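Local coordinates for disulphide isomerase (Xylella fastidiosa, PDB 3FK8), which is probably a thioredoxin-fold isomerase that rearranges disulphide bonds in other proteins, at residues L6-E10 against V67-V71. Residues are numbered along the deposited sequence; the frame is centred on the assembly and turned at random. Where two conformers were deposited one is given.
Sequences LPYDE and VKIDV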
ATOM      1  N   LEU A   6      -3.387  -1.030  15.415  1.00 29.53           N
ATOM      2  CA  LEU A   6      -2.236  -1.195  14.509  1.00 28.10           C
ATOM      3  C   LEU A   6      -2.587  -1.116  13.023  1.00 25.84           C
ATOM      4  O   LEU A   6      -3.602  -1.656  12.594  1.00 25.90           O
ATOM      5  CB  LEU A   6      -1.590  -2.541  14.811  1.00 28.32           C
ATOM      6  CG  LEU A   6      -1.107  -2.681  16.254  1.00 30.09           C
ATOM      7  CD1 LEU A   6      -0.665  -4.094  16.573  1.00 33.06           C
ATOM      8  CD2 LEU A   6       0.023  -1.697  16.527  1.00 31.66           C
ATOM      9  N   PRO A   7      -1.715  -0.476  12.212  1.00 22.91           N
ATOM     10  CA  PRO A   7      -2.133  -0.389  10.787  1.00 21.94           C
ATOM     11  C   PRO A   7      -2.121  -1.714  10.016  1.00 20.04           C
ATOM     12  O   PRO A   7      -2.917  -1.905   9.104  1.00 22.10           O
ATOM     13  CB  PRO A   7      -1.132   0.591  10.171  1.00 22.08           C
ATOM     14  CG  PRO A   7      -0.008   0.741  11.213  1.00 23.14           C
ATOM     15  CD  PRO A   7      -0.543   0.361  12.542  1.00 23.20           C
ATOM     16  N   TYR A   8      -1.246  -2.631  10.401  1.00 15.62           N
ATOM     17  CA  TYR A   8      -1.140  -3.914   9.730  1.00 15.60           C
ATOM     18  C   TYR A   8      -1.744  -5.026  10.572  1.00 16.29           C
ATOM     19  O   TYR A   8      -1.549  -5.081  11.793  1.00 17.19           O
ATOM     20  CB  TYR A   8       0.326  -4.198   9.393  1.00 14.26           C
ATOM     21  CG  TYR A   8       0.843  -3.229   8.341  1.00 12.69           C
ATOM     22  CD1 TYR A   8       0.751  -3.532   6.999  1.00 12.20           C
ATOM     23  CD2 TYR A   8       1.347  -1.996   8.709  1.00 13.47           C
ATOM     24  CE1 TYR A   8       1.181  -2.640   6.049  1.00 11.84           C
ATOM     25  CE2 TYR A   8       1.757  -1.078   7.754  1.00 14.79           C
ATOM     26  CZ  TYR A   8       1.680  -1.414   6.433  1.00 12.17           C
ATOM     27  OH  TYR A   8       2.084  -0.524   5.475  1.00 15.71           O
ATOM     28  N   ASP A   9      -2.422  -5.937   9.891  1.00 16.59           N
ATOM     29  CA  ASP A   9      -3.041  -7.058  10.561  1.00 17.31           C
ATOM     30  C   ASP A   9      -2.134  -8.249  10.395  1.00 16.52           C
ATOM     31  O   ASP A   9      -2.054  -8.857   9.315  1.00 18.03           O
ATOM     32  CB  ASP A   9      -4.418  -7.353   9.964  1.00 19.12           C
ATOM     33  CG  ASP A   9      -5.150  -8.510  10.658  1.00 21.85           C
ATOM     34  OD1 ASP A   9      -4.592  -9.120  11.611  1.00 22.86           O
ATOM     35  OD2 ASP A   9      -6.292  -8.787  10.212  1.00 24.06           O
ATOM     36  N   GLU A  10      -1.428  -8.580  11.469  1.00 17.33           N
ATOM     37  CA  GLU A  10      -0.437  -9.628  11.441  1.00 17.32           C
ATOM     38  C   GLU A  10      -1.030 -11.037  11.273  1.00 19.32           C
ATOM     39  O   GLU A  10      -0.304 -11.977  10.961  1.00 20.10           O
ATOM     40  CB  GLU A  10       0.441  -9.528  12.688  1.00 20.05           C
ATOM     41  CG  GLU A  10       1.108  -8.130  12.763  1.00 23.87           C
ATOM     42  CD  GLU A  10       2.092  -7.897  13.906  1.00 28.32           C
ATOM     43  OE1 GLU A  10       2.507  -8.858  14.591  1.00 31.76           O
ATOM     44  OE2 GLU A  10       2.462  -6.720  14.105  1.00 28.53           O
ATOM     45  N   VAL A  67      -5.320  -2.705  -0.056  1.00 11.90           N
ATOM     46  CA  VAL A  67      -4.964  -3.835   0.827  0.50 11.97           C
ATOM     47  C   VAL A  67      -3.641  -3.525   1.477  1.00 11.42           C
ATOM     48  O   VAL A  67      -2.693  -3.183   0.771  1.00 12.33           O
ATOM     49  CB  VAL A  67      -4.786  -5.177   0.073  0.50 12.87           C
ATOM     50  CG1 VAL A  67      -4.335  -6.313   1.020  0.50 14.04           C
ATOM     51  CG2 VAL A  67      -6.059  -5.567  -0.632  0.50 13.64           C
ATOM     52  N   LYS A  68      -3.573  -3.679   2.804  1.00 11.07           N
ATOM     53  CA  LYS A  68      -2.310  -3.583   3.551  1.00 11.93           C
ATOM     54  C   LYS A  68      -1.740  -4.951   3.790  1.00 12.10           C
ATOM     55  O   LYS A  68      -2.495  -5.813   4.261  1.00 15.29           O
ATOM     56  CB  LYS A  68      -2.488  -2.843   4.868  1.00 14.05           C
ATOM     57  CG  LYS A  68      -2.485  -1.315   4.701  1.00 20.37           C
ATOM     58  CD  LYS A  68      -2.567  -0.606   6.060  1.00 26.13           C
ATOM     59  CE  LYS A  68      -4.012  -0.442   6.479  1.00 28.27           C
ATOM     60  NZ  LYS A  68      -4.191   0.357   7.753  1.00 27.80           N
ATOM     61  N   ILE A  69      -0.485  -5.178   3.417  1.00 11.10           N
ATOM     62  CA  ILE A  69       0.166  -6.476   3.536  1.00  9.98           C
ATOM     63  C   ILE A  69       1.305  -6.368   4.562  1.00  9.58           C
ATOM     64  O   ILE A  69       2.287  -5.627   4.350  1.00 10.60           O
ATOM     65  CB  ILE A  69       0.738  -6.966   2.171  1.00 10.83           C
ATOM     66  CG1 ILE A  69      -0.443  -7.096   1.209  1.00 13.47           C
ATOM     67  CG2 ILE A  69       1.445  -8.251   2.330  1.00 11.32           C
ATOM     68  CD1 ILE A  69      -0.147  -6.834  -0.175  1.00 19.22           C
ATOM     69  N   ASP A  70       1.156  -7.075   5.678  1.00  9.48           N
ATOM     70  CA  ASP A  70       2.194  -7.162   6.696  1.00  9.43           C
ATOM     71  C   ASP A  70       3.384  -7.975   6.201  1.00 10.10           C
ATOM     72  O   ASP A  70       3.222  -9.105   5.787  1.00 11.77           O
ATOM     73  CB  ASP A  70       1.594  -7.862   7.922  1.00 10.87           C
ATOM     74  CG  ASP A  70       2.612  -8.008   9.039  1.00 12.70           C
ATOM     75  OD1 ASP A  70       3.456  -7.132   9.206  1.00 12.59           O
ATOM     76  OD2 ASP A  70       2.507  -9.009   9.774  1.00 17.23           O
ATOM     77  N   VAL A  71       4.584  -7.396   6.286  1.00  9.63           N
ATOM     78  CA  VAL A  71       5.787  -8.146   5.958  1.00 10.14           C
ATOM     79  C   VAL A  71       6.582  -8.483   7.195  1.00 10.11           C
ATOM     80  O   VAL A  71       7.650  -9.090   7.078  1.00 10.99           O
ATOM     81  CB  VAL A  71       6.669  -7.498   4.876  1.00 10.26           C
ATOM     82  CG1 VAL A  71       5.880  -7.393   3.546  1.00 14.00           C
ATOM     83  CG2 VAL A  71       7.237  -6.161   5.304  1.00 13.23           C
TER
HETATM   84  O   HOH W   1      -1.274  -8.731   6.141  1.00 14.05           O
HETATM   85  O   HOH W   2      -2.669  -6.214   7.122  1.00 25.22           O
HETATM   86  O   HOH W   3       3.754  -5.858  11.626  1.00 15.31           O
HETATM   87  O   HOH W   4       1.413 -11.484   8.736  1.00 19.95           O
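The Tyr8 ring carries CD of Lys68 over one face, 4.2 Å above its plane and displaced toward the rim, while Ile69 O approaches obliquely, 3.6 Å from Tyr8 CE1. With Tyr8 CG beside the backbone N and anti to the carbonyl carbon (chi1 -67°), the ring reaches across the strand, and the Lys68 chain crosses it at about a right angle. The bend at chi3 (-87°) lays CE and NZ beside the Pro7 carbonyl, where Lys68 NZ donates to Pro7 O over 2.9 Å, 18° out of the carbonyl plane. The same nitrogen forms a salt bridge to Asp48 in helix 42-51.

At the other end, Asp70 OD2 packs 3.4 Å from Glu10 CG. The two carboxylates do not touch (Glu10 OE1 to Asp70 OD2 4.8 Å), and their likely repulsion is probably eased by Arg76, which forms a salt bridge with Asp70 OD2 and only a weak, long ion pair with Glu10 OE1. Asn39 donates to Glu10 OE2 and holds it. Water 3 also donates to both acids, reaching Asp70 OD1 over 2.8 Å. Between the backbones, water mediates: water 2 accepts from Asp9 N and donates to Lys68 O, and water 1 joins Asp70 N to Asp9 O.

The loop passes steeply over the end of strand 65-70, coming closest at Tyr8 and Asp70 (CA atoms 5.6 Å apart); this outermost strand of the thioredoxin-like sheet bonds to strand 32-37. Tyr8 extends past it to Val35 and to Cys44 of the apparent CxxC motif, while Ile69 points away from the loop and packs on Val18 of helix 14-28.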